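Local coordinates for NAD(P)H-flavin oxidoreductase (Agrobacterium tumefaciens str. C58, PDB 2FRE), which binds flavin mononucleotide as a two-subunit assembly and, as an NAD(P)H-flavin oxidoreductase of the nitroreductase family, probably passes electrons from a nicotinamide nucleotide through the flavin, at residues L18-F26 with L174-R183; L89-T97 with S107-G115. All blocks are in the same frame, centred on the assembly; numbering follows the deposited sequence.

Interaction 1: L18-F26 with L174-R183; sequences LDRWSPRAF and LAEREVPSKR. With FMN (flavin mononucleotide), chain C.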
loop_
_atom_site.group_PDB
_atom_site.type_symbol
_atom_site.label_atom_id
_atom_site.label_comp_id
_atom_site.label_asym_id
_atom_site.label_seq_id
_atom_site.Cartn_x
_atom_site.Cartn_y
_atom_site.Cartn_z
ATOM N N LEU A 18 -9.077 11.535 0.979
ATOM C CA LEU A 18 -10.185 11.767 0.059
ATOM C C LEU A 18 -9.745 12.492 -1.223
ATOM O O LEU A 18 -10.353 12.306 -2.283
ATOM C CB LEU A 18 -11.274 12.591 0.763
ATOM C CG LEU A 18 -11.804 12.023 2.080
ATOM C CD1 LEU A 18 -12.975 12.889 2.604
ATOM C CD2 LEU A 18 -12.283 10.613 1.900
ATOM N N ASP A 19 -8.743 13.358 -1.102
ATOM C CA ASP A 19 -8.254 14.178 -2.225
ATOM C C ASP A 19 -7.452 13.376 -3.226
ATOM O O ASP A 19 -7.440 13.720 -4.406
ATOM C CB ASP A 19 -7.423 15.365 -1.714
ATOM C CG ASP A 19 -8.273 16.382 -1.013
ATOM O OD1 ASP A 19 -9.493 16.420 -1.263
ATOM O OD2 ASP A 19 -7.734 17.147 -0.215
ATOM N N ARG A 20 -6.784 12.313 -2.772
ATOM C CA ARG A 20 -6.097 11.422 -3.719
ATOM C C ARG A 20 -7.115 10.629 -4.534
ATOM O O ARG A 20 -7.945 9.936 -3.966
ATOM C CB ARG A 20 -5.196 10.438 -3.003
ATOM C CG ARG A 20 -4.458 9.468 -3.920
ATOM C CD ARG A 20 -4.385 8.094 -3.366
ATOM N NE ARG A 20 -5.676 7.511 -3.011
ATOM C CZ ARG A 20 -6.562 7.024 -3.870
ATOM N NH1 ARG A 20 -6.347 7.058 -5.176
ATOM N NH2 ARG A 20 -7.698 6.519 -3.403
ATOM N N TRP A 21 -7.023 10.700 -5.859
ATOM C CA TRP A 21 -7.919 9.926 -6.717
ATOM C C TRP A 21 -7.310 9.674 -8.073
ATOM O O TRP A 21 -6.211 10.130 -8.352
ATOM C CB TRP A 21 -9.297 10.579 -6.852
ATOM C CG TRP A 21 -9.392 11.812 -7.683
ATOM C CD1 TRP A 21 -8.822 13.019 -7.422
ATOM C CD2 TRP A 21 -10.187 11.992 -8.855
ATOM N NE1 TRP A 21 -9.183 13.937 -8.368
ATOM C CE2 TRP A 21 -10.023 13.331 -9.270
ATOM C CE3 TRP A 21 -11.012 11.149 -9.607
ATOM C CZ2 TRP A 21 -10.669 13.845 -10.375
ATOM C CZ3 TRP A 21 -11.645 11.659 -10.719
ATOM C CH2 TRP A 21 -11.466 12.993 -11.101
ATOM N N SER A 22 -8.013 8.905 -8.900
ATOM C CA SER A 22 -7.421 8.365 -10.122
ATOM C C SER A 22 -8.249 8.787 -11.343
ATOM O O SER A 22 -9.022 8.017 -11.890
ATOM C CB SER A 22 -7.259 6.849 -9.992
ATOM O OG SER A 22 -6.501 6.540 -8.807
ATOM N N PRO A 23 -8.061 10.037 -11.792
ATOM C CA PRO A 23 -8.713 10.481 -13.002
ATOM C C PRO A 23 -8.005 9.942 -14.237
ATOM O O PRO A 23 -6.960 9.296 -14.124
ATOM C CB PRO A 23 -8.568 12.002 -12.937
ATOM C CG PRO A 23 -7.265 12.193 -12.240
ATOM C CD PRO A 23 -7.237 11.103 -11.195
ATOM N N ARG A 24 -8.573 10.233 -15.404
ATOM C CA ARG A 24 -8.032 9.774 -16.685
ATOM C C ARG A 24 -7.677 10.919 -17.640
ATOM O O ARG A 24 -7.016 10.666 -18.649
ATOM C CB ARG A 24 -9.029 8.824 -17.376
ATOM C CG ARG A 24 -9.215 7.534 -16.625
ATOM C CD ARG A 24 -10.159 6.589 -17.277
ATOM N NE ARG A 24 -10.291 5.423 -16.425
ATOM C CZ ARG A 24 -11.120 5.322 -15.388
ATOM N NH1 ARG A 24 -11.969 6.299 -15.103
ATOM N NH2 ARG A 24 -11.116 4.222 -14.645
ATOM N N ALA A 25 -8.116 12.147 -17.345
ATOM C CA ALA A 25 -7.860 13.291 -18.256
ATOM C C ALA A 25 -6.531 13.950 -17.904
ATOM O O ALA A 25 -6.456 14.723 -16.959
ATOM C CB ALA A 25 -8.986 14.292 -18.216
ATOM N N PHE A 26 -5.493 13.633 -18.680
ATOM C CA PHE A 26 -4.149 14.150 -18.444
ATOM C C PHE A 26 -3.742 15.092 -19.565
ATOM O O PHE A 26 -4.167 14.933 -20.722
ATOM C CB PHE A 26 -3.137 13.008 -18.272
ATOM C CG PHE A 26 -3.337 12.220 -17.031
ATOM C CD1 PHE A 26 -3.158 12.803 -15.780
ATOM C CD2 PHE A 26 -3.745 10.893 -17.097
ATOM C CE1 PHE A 26 -3.361 12.061 -14.620
ATOM C CE2 PHE A 26 -3.959 10.161 -15.940
ATOM C CZ PHE A 26 -3.753 10.740 -14.703
ATOM N N LEU A 174 -15.755 7.800 -20.866
ATOM C CA LEU A 174 -14.737 8.086 -19.842
ATOM C C LEU A 174 -14.979 9.410 -19.119
ATOM O O LEU A 174 -14.763 9.512 -17.908
ATOM C CB LEU A 174 -13.340 8.101 -20.454
ATOM C CG LEU A 174 -12.837 6.775 -21.023
ATOM C CD1 LEU A 174 -11.393 6.915 -21.494
ATOM C CD2 LEU A 174 -12.960 5.664 -19.998
ATOM N N ALA A 175 -15.412 10.424 -19.863
ATOM C CA ALA A 175 -15.746 11.717 -19.269
ATOM C C ALA A 175 -16.797 11.542 -18.190
ATOM O O ALA A 175 -16.690 12.135 -17.118
ATOM C CB ALA A 175 -16.237 12.680 -20.313
ATOM N N GLU A 176 -17.795 10.701 -18.462
ATOM C CA GLU A 176 -18.836 10.414 -17.478
ATOM C C GLU A 176 -18.284 9.741 -16.232
ATOM O O GLU A 176 -18.884 9.836 -15.180
ATOM C CB GLU A 176 -19.936 9.537 -18.076
ATOM C CG GLU A 176 -20.849 10.285 -18.994
ATOM C CD GLU A 176 -21.931 9.401 -19.595
ATOM O OE1 GLU A 176 -22.029 8.208 -19.195
ATOM O OE2 GLU A 176 -22.672 9.921 -20.453
ATOM N N ARG A 177 -17.153 9.053 -16.346
ATOM C CA ARG A 177 -16.535 8.369 -15.195
ATOM C C ARG A 177 -15.488 9.197 -14.497
ATOM O O ARG A 177 -14.857 8.732 -13.548
ATOM C CB ARG A 177 -15.886 7.062 -15.644
ATOM C CG ARG A 177 -16.897 6.033 -16.013
ATOM C CD ARG A 177 -16.278 4.796 -16.636
ATOM N NE ARG A 177 -17.262 3.718 -16.611
ATOM C CZ ARG A 177 -18.370 3.681 -17.353
ATOM N NH1 ARG A 177 -18.670 4.654 -18.207
ATOM N NH2 ARG A 177 -19.201 2.654 -17.245
ATOM N N GLU A 178 -15.280 10.417 -14.971
ATOM C CA GLU A 178 -14.280 11.287 -14.412
ATOM C C GLU A 178 -14.829 11.947 -13.138
ATOM O O GLU A 178 -15.026 13.145 -13.083
ATOM C CB GLU A 178 -13.843 12.303 -15.469
ATOM C CG GLU A 178 -12.613 13.069 -15.120
ATOM C CD GLU A 178 -11.296 12.331 -15.411
ATOM O OE1 GLU A 178 -11.230 11.064 -15.396
ATOM O OE2 GLU A 178 -10.305 13.056 -15.613
ATOM N N VAL A 179 -15.054 11.140 -12.105
ATOM C CA VAL A 179 -15.630 11.626 -10.852
ATOM C C VAL A 179 -15.085 10.735 -9.742
ATOM O O VAL A 179 -14.933 9.525 -9.947
ATOM C CB VAL A 179 -17.181 11.645 -10.896
ATOM C CG1 VAL A 179 -17.742 10.254 -11.051
ATOM C CG2 VAL A 179 -17.753 12.281 -9.646
ATOM N N PRO A 180 -14.699 11.322 -8.591
ATOM C CA PRO A 180 -14.070 10.456 -7.598
ATOM C C PRO A 180 -15.013 9.347 -7.117
ATOM O O PRO A 180 -16.189 9.594 -6.792
ATOM C CB PRO A 180 -13.671 11.432 -6.478
ATOM C CG PRO A 180 -13.545 12.746 -7.215
ATOM C CD PRO A 180 -14.708 12.722 -8.144
ATOM N N SER A 181 -14.482 8.127 -7.111
ATOM C CA SER A 181 -15.219 6.964 -6.678
ATOM C C SER A 181 -15.581 7.032 -5.201
ATOM O O SER A 181 -14.959 7.761 -4.404
ATOM C CB SER A 181 -14.376 5.710 -6.937
ATOM O OG SER A 181 -13.114 5.851 -6.309
ATOM N N LYS A 182 -16.580 6.237 -4.847
ATOM C CA LYS A 182 -17.007 6.064 -3.458
ATOM C C LYS A 182 -16.485 4.749 -2.857
ATOM O O LYS A 182 -15.788 3.961 -3.523
ATOM C CB LYS A 182 -18.549 6.080 -3.381
ATOM C CG LYS A 182 -19.205 7.256 -4.042
ATOM C CD LYS A 182 -18.807 8.612 -3.463
ATOM C CE LYS A 182 -19.778 9.709 -3.963
ATOM N NZ LYS A 182 -19.658 11.087 -3.343
ATOM N N ARG A 183 -16.813 4.523 -1.587
ATOM C CA ARG A 183 -16.418 3.281 -0.880
ATOM C C ARG A 183 -17.606 2.733 -0.139
ATOM O O ARG A 183 -18.589 3.448 0.095
ATOM C CB ARG A 183 -15.286 3.555 0.110
ATOM C CG ARG A 183 -14.002 4.002 -0.519
ATOM C CD ARG A 183 -13.303 2.947 -1.370
ATOM N NE ARG A 183 -12.048 3.513 -1.859
ATOM C CZ ARG A 183 -11.932 4.324 -2.912
ATOM N NH1 ARG A 183 -12.957 4.600 -3.689
ATOM N NH2 ARG A 183 -10.755 4.810 -3.229
HETATM N N1 FMN C . -8.353 1.929 -13.757
HETATM C C2 FMN C . -8.528 1.794 -15.133
HETATM O O2 FMN C . -9.157 2.651 -15.763
HETATM N N3 FMN C . -8.022 0.694 -15.803
HETATM C C4 FMN C . -7.321 -0.284 -15.152
HETATM O O4 FMN C . -6.693 -1.132 -15.817
HETATM C C4A FMN C . -7.142 -0.142 -13.759
HETATM N N5 FMN C . -6.443 -1.106 -13.052
HETATM C C5A FMN C . -6.211 -0.915 -11.700
HETATM C C6 FMN C . -5.479 -1.864 -11.008
HETATM C C7 FMN C . -5.220 -1.707 -9.662
HETATM C C7M FMN C . -4.032 -2.469 -9.144
HETATM C C8 FMN C . -5.715 -0.596 -8.969
HETATM C C8M FMN C . -5.024 -0.112 -7.716
HETATM C C9 FMN C . -6.453 0.360 -9.653
HETATM C C9A FMN C . -6.722 0.188 -11.024
HETATM N N10 FMN C . -7.469 1.125 -11.707
HETATM C C10 FMN C . -7.657 0.966 -13.075
HETATM C "C1'" FMN C . -8.122 2.284 -10.996
HETATM C "C2'" FMN C . -9.162 1.894 -9.948
HETATM O "O2'" FMN C . -10.422 1.582 -10.531
HETATM C "C3'" FMN C . -9.294 3.010 -8.914
HETATM O "O3'" FMN C . -8.070 3.150 -8.203
HETATM C "C4'" FMN C . -10.460 2.749 -7.969
HETATM O "O4'" FMN C . -11.690 2.800 -8.673
HETATM C "C5'" FMN C . -10.521 3.722 -6.798
HETATM O "O5'" FMN C . -10.665 5.058 -7.254
HETATM P P FMN C . -9.616 6.202 -6.830
HETATM O O1P FMN C . -9.836 6.456 -5.349
HETATM O O2P FMN C . -8.199 5.693 -7.045
HETATM O O3P FMN C . -9.911 7.397 -7.695
HETATM O O HOH W 1 -12.059 8.437 -11.489
HETATM O O HOH W 2 -12.514 8.891 -16.415
HETATM O O HOH W 3 -13.787 6.039 -12.737
#
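The carboxylate of E178 takes two successive backbone amides of 18-26: R24 N reaches OE1 at 2.8 Å on its syn lone pair, and A25 N reaches OE2 at 2.9 Å, 27° out of the carboxylate plane. A bend at chi2 (82°) brings the carboxylate back to the amides of R24 and A25. A water bound to OE1, 2.7 Å away, also joins L174 O to R24 NH1, and a second water links R24 NH1 to R177 O. Extended from CG to NE, the R24 chain carries its guanidinium out to the flavin, where NE and NH2 donate to O2, NH2 at 2.7 Å. At the other end, R20 NH2 and R183 NH2 converge edge-on upon phosphate O1P, the latter at 2.8 Å, their planes 40° apart; W45 O of the second subunit accepts from both. S22 OG binds O2P and S181 OG binds O5'. Between these polar ends the indole of W21 lies sandwiched, with P23 CD over one face and P180 CG over the opposite one, 3.9 Å from the six-membered-ring centroid. Two loops meeting around phosphate and pyrimidine edge, with arginines at both, form part of an FMN site consistent with the nitroreductase family.

Interaction 2: L89-T97 with S107-G115; sequences LFVISRDHT and SATHSFDAG. With FMN (flavin mononucleotide), chain D.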
loop_
_atom_site.group_PDB
_atom_site.type_symbol
_atom_site.label_atom_id
_atom_site.label_comp_id
_atom_site.label_asym_id
_atom_site.label_seq_id
_atom_site.Cartn_x
_atom_site.Cartn_y
_atom_site.Cartn_z
ATOM N N LEU A 89 4.851 3.919 -15.838
ATOM C CA LEU A 89 5.766 3.004 -15.206
ATOM C C LEU A 89 5.066 1.714 -14.797
ATOM O O LEU A 89 3.842 1.657 -14.725
ATOM C CB LEU A 89 6.424 3.672 -13.983
ATOM C CG LEU A 89 5.540 4.078 -12.794
ATOM C CD1 LEU A 89 5.283 2.923 -11.827
ATOM C CD2 LEU A 89 6.201 5.222 -12.020
ATOM N N PHE A 90 5.863 0.689 -14.530
ATOM C CA PHE A 90 5.354 -0.576 -14.041
ATOM C C PHE A 90 5.934 -0.857 -12.659
ATOM O O PHE A 90 7.145 -0.699 -12.400
ATOM C CB PHE A 90 5.600 -1.696 -15.066
ATOM C CG PHE A 90 4.931 -1.429 -16.376
ATOM C CD1 PHE A 90 3.564 -1.696 -16.542
ATOM C CD2 PHE A 90 5.626 -0.832 -17.410
ATOM C CE1 PHE A 90 2.925 -1.405 -17.741
ATOM C CE2 PHE A 90 4.999 -0.523 -18.610
ATOM C CZ PHE A 90 3.637 -0.803 -18.779
ATOM N N VAL A 91 5.034 -1.229 -11.759
ATOM C CA VAL A 91 5.399 -1.640 -10.429
ATOM C C VAL A 91 5.594 -3.156 -10.433
ATOM O O VAL A 91 4.713 -3.913 -10.804
ATOM C CB VAL A 91 4.352 -1.255 -9.377
ATOM C CG1 VAL A 91 4.824 -1.719 -8.005
ATOM C CG2 VAL A 91 4.089 0.237 -9.387
ATOM N N ILE A 92 6.784 -3.562 -10.033
ATOM C CA ILE A 92 7.232 -4.932 -10.111
ATOM C C ILE A 92 7.618 -5.349 -8.708
ATOM O O ILE A 92 7.950 -4.490 -7.891
ATOM C CB ILE A 92 8.459 -4.992 -11.042
ATOM C CG1 ILE A 92 8.024 -4.662 -12.462
ATOM C CG2 ILE A 92 9.167 -6.349 -10.994
ATOM C CD1 ILE A 92 9.045 -3.889 -13.176
ATOM N N SER A 93 7.585 -6.643 -8.414
ATOM C CA SER A 93 8.112 -7.132 -7.130
ATOM C C SER A 93 8.858 -8.450 -7.269
ATOM O O SER A 93 8.488 -9.304 -8.073
ATOM C CB SER A 93 7.001 -7.287 -6.092
ATOM O OG SER A 93 6.108 -8.317 -6.457
ATOM N N ARG A 94 9.882 -8.605 -6.444
ATOM C CA ARG A 94 10.660 -9.854 -6.361
ATOM C C ARG A 94 9.831 -10.860 -5.565
ATOM O O ARG A 94 9.479 -10.588 -4.427
ATOM C CB ARG A 94 12.004 -9.588 -5.679
ATOM C CG ARG A 94 13.031 -10.697 -5.868
ATOM C CD ARG A 94 14.359 -10.411 -5.184
ATOM N NE ARG A 94 15.456 -11.017 -5.949
ATOM C CZ ARG A 94 16.577 -10.404 -6.340
ATOM N NH1 ARG A 94 16.831 -9.140 -6.026
ATOM N NH2 ARG A 94 17.470 -11.083 -7.045
ATOM N N ASP A 95 9.503 -12.004 -6.168
ATOM C CA ASP A 95 8.576 -12.966 -5.535
ATOM C C ASP A 95 9.267 -13.937 -4.576
ATOM O O ASP A 95 8.674 -14.921 -4.125
ATOM C CB ASP A 95 7.773 -13.747 -6.578
ATOM C CG ASP A 95 8.620 -14.708 -7.405
ATOM O OD1 ASP A 95 9.700 -15.172 -6.971
ATOM O OD2 ASP A 95 8.172 -15.008 -8.518
ATOM N N HIS A 96 10.510 -13.635 -4.253
ATOM C CA HIS A 96 11.298 -14.492 -3.404
ATOM C C HIS A 96 12.336 -13.628 -2.741
ATOM O O HIS A 96 12.582 -12.507 -3.166
ATOM C CB HIS A 96 12.015 -15.515 -4.266
ATOM C CG HIS A 96 12.865 -14.890 -5.330
ATOM N ND1 HIS A 96 14.225 -14.723 -5.191
ATOM C CD2 HIS A 96 12.545 -14.359 -6.533
ATOM C CE1 HIS A 96 14.706 -14.128 -6.267
ATOM N NE2 HIS A 96 13.709 -13.902 -7.100
ATOM N N THR A 97 12.965 -14.165 -1.717
ATOM C CA THR A 97 14.204 -13.584 -1.251
ATOM C C THR A 97 15.349 -14.436 -1.790
ATOM O O THR A 97 15.200 -15.636 -2.017
ATOM C CB THR A 97 14.257 -13.465 0.283
ATOM O OG1 THR A 97 15.556 -12.976 0.672
ATOM C CG2 THR A 97 13.982 -14.806 0.942
ATOM N N SER A 107 8.457 -15.493 -1.167
ATOM C CA SER A 107 8.090 -14.399 -0.295
ATOM C C SER A 107 6.595 -14.420 -0.043
ATOM O O SER A 107 5.805 -14.479 -0.982
ATOM C CB SER A 107 8.460 -13.064 -0.927
ATOM O OG SER A 107 7.731 -12.038 -0.296
ATOM N N ALA A 108 6.213 -14.340 1.226
ATOM C CA ALA A 108 4.800 -14.355 1.601
ATOM C C ALA A 108 4.141 -12.988 1.428
ATOM O O ALA A 108 2.928 -12.916 1.302
ATOM C CB ALA A 108 4.646 -14.828 3.029
ATOM N N THR A 109 4.931 -11.915 1.388
ATOM C CA THR A 109 4.383 -10.551 1.445
ATOM C C THR A 109 4.762 -9.622 0.286
ATOM O O THR A 109 4.414 -8.421 0.316
ATOM C CB THR A 109 4.848 -9.857 2.744
ATOM O OG1 THR A 109 6.267 -9.680 2.700
ATOM C CG2 THR A 109 4.465 -10.697 3.965
ATOM N N HIS A 110 5.473 -10.128 -0.725
ATOM C CA HIS A 110 6.032 -9.227 -1.762
ATOM C C HIS A 110 4.996 -8.356 -2.497
ATOM O O HIS A 110 5.253 -7.193 -2.776
ATOM C CB HIS A 110 6.917 -9.989 -2.767
ATOM C CG HIS A 110 6.175 -10.912 -3.678
ATOM N ND1 HIS A 110 5.818 -12.195 -3.314
ATOM C CD2 HIS A 110 5.755 -10.751 -4.955
ATOM C CE1 HIS A 110 5.192 -12.773 -4.321
ATOM N NE2 HIS A 110 5.145 -11.924 -5.329
ATOM N N SER A 111 3.821 -8.902 -2.786
ATOM C CA SER A 111 2.796 -8.148 -3.483
ATOM C C SER A 111 2.125 -7.136 -2.554
ATOM O O SER A 111 1.869 -5.990 -2.925
ATOM C CB SER A 111 1.761 -9.107 -4.099
ATOM O OG SER A 111 2.386 -9.893 -5.112
ATOM N N PHE A 112 1.851 -7.578 -1.344
ATOM C CA PHE A 112 1.358 -6.724 -0.282
ATOM C C PHE A 112 2.297 -5.522 -0.076
ATOM O O PHE A 112 1.876 -4.336 -0.043
ATOM C CB PHE A 112 1.191 -7.601 0.975
ATOM C CG PHE A 112 0.642 -6.876 2.183
ATOM C CD1 PHE A 112 -0.707 -6.691 2.323
ATOM C CD2 PHE A 112 1.493 -6.408 3.186
ATOM C CE1 PHE A 112 -1.226 -6.063 3.457
ATOM C CE2 PHE A 112 0.981 -5.760 4.301
ATOM C CZ PHE A 112 -0.380 -5.584 4.428
ATOM N N ASP A 113 3.587 -5.819 0.050
ATOM C CA ASP A 113 4.577 -4.800 0.319
ATOM C C ASP A 113 4.711 -3.824 -0.870
ATOM O O ASP A 113 4.792 -2.625 -0.694
ATOM C CB ASP A 113 5.927 -5.469 0.635
ATOM C CG ASP A 113 5.987 -6.094 2.062
ATOM O OD1 ASP A 113 5.191 -5.724 2.954
ATOM O OD2 ASP A 113 6.873 -6.955 2.297
ATOM N N ALA A 114 4.692 -4.353 -2.078
ATOM C CA ALA A 114 4.637 -3.549 -3.303
ATOM C C ALA A 114 3.435 -2.576 -3.325
ATOM O O ALA A 114 3.560 -1.450 -3.783
ATOM C CB ALA A 114 4.619 -4.468 -4.536
ATOM N N GLY A 115 2.290 -3.020 -2.807
ATOM C CA GLY A 115 1.088 -2.182 -2.686
ATOM C C GLY A 115 1.262 -1.000 -1.757
ATOM O O GLY A 115 0.800 0.117 -2.054
HETATM N N1 FMN D . 8.421 -6.436 12.416
HETATM C C2 FMN D . 8.636 -7.365 13.427
HETATM O O2 FMN D . 9.206 -6.972 14.441
HETATM N N3 FMN D . 8.160 -8.644 13.326
HETATM C C4 FMN D . 7.495 -9.051 12.191
HETATM O O4 FMN D . 6.834 -10.099 12.201
HETATM C C4A FMN D . 7.303 -8.123 11.168
HETATM N N5 FMN D . 6.639 -8.487 10.013
HETATM C C5A FMN D . 6.383 -7.545 9.035
HETATM C C6 FMN D . 5.673 -7.910 7.901
HETATM C C7 FMN D . 5.390 -6.973 6.899
HETATM C C7M FMN D . 4.229 -7.297 6.002
HETATM C C8 FMN D . 5.820 -5.654 7.038
HETATM C C8M FMN D . 5.090 -4.521 6.332
HETATM C C9 FMN D . 6.543 -5.302 8.164
HETATM C C9A FMN D . 6.829 -6.247 9.155
HETATM N N10 FMN D . 7.554 -5.874 10.268
HETATM C C10 FMN D . 7.759 -6.815 11.283
HETATM C "C1'" FMN D . 8.343 -4.594 10.273
HETATM C "C2'" FMN D . 9.344 -4.327 9.143
HETATM O "O2'" FMN D . 10.608 -4.944 9.439
HETATM C "C3'" FMN D . 9.561 -2.822 8.990
HETATM O "O3'" FMN D . 8.347 -2.218 8.578
HETATM C "C4'" FMN D . 10.715 -2.500 8.010
HETATM O "O4'" FMN D . 11.971 -2.889 8.568
HETATM C "C5'" FMN D . 10.815 -1.039 7.645
HETATM O "O5'" FMN D . 10.883 -0.256 8.799
HETATM P P FMN D . 9.869 0.946 9.115
HETATM O O1P FMN D . 10.122 2.082 8.182
HETATM O O2P FMN D . 8.476 0.406 8.948
HETATM O O3P FMN D . 10.137 1.448 10.503
#
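One backbone hydrogen bond joins the segments, from S107 N to D95 O at 3.0 Å, nearly straight at 167°, where the strand pair closes on the turn into helix 110-127. On the helix side S107 organises this turn: its OG accepts from T109 N in an ST turn, and S107 O receives H110 ND1 at 3.3 Å, lying exactly in the imidazole plane. That bond probably helps to set the rotation of the ring.

The imidazole also packs by its face. With chi1 at 70°, H110 CG sits between its backbone N and carbonyl carbon, and the ring turns one face to the backbone of D95, whose CA stands 3.4 Å from the ring centroid, almost on the normal, in a CH-pi contact. D95 CB leans over the NE2 side of the same face, while R94 O approaches H110 CB.

In the nitroreductase-like alpha+beta fold this is a helix packed on an antiparallel sheet, roughly antiparallel to strand 89-94, whose axis passes 8.0 Å from that of 110-115 at 143°.

Apolar packing continues along the strand, with S93 CB against A114 CB at 4.0 Å and V91 CG1 more loosely beside the same methyl. F112 of the second subunit packs on both V91 and A114. The polar ends of S93 and S111 share one acceptor, E156 OE2 on strand 153-162.

Away from the strand, the helix start borders a flavin. T109 OG1 donates to D113 OD2, which A49 N also binds, and D113 OD1 lies 3.6 Å from flavin C7M. T109 CG2 and the F112 ring approach the same methyl.

Overall arrangement
Interactions 1 and 2 flank the middle of the chain, their own centres 26 Å apart and their nearest atoms about 10 Å apart, without touching. The chain between the two segments of interaction 1 contains all of interaction 2. Each meets a different flavin: 18-26 and 174-183 hold the phosphate and O2 of one, whereas 107-115 borders the dimethylbenzene end of the other, whose phosphate and pyrimidine are gripped by S22, R24, S181 and R183 of the second subunit. That site is therefore built from two chains, and probably so is the other. The side chain of V91 in interaction 2 also lies about 8 Å from the flavin held by interaction 1.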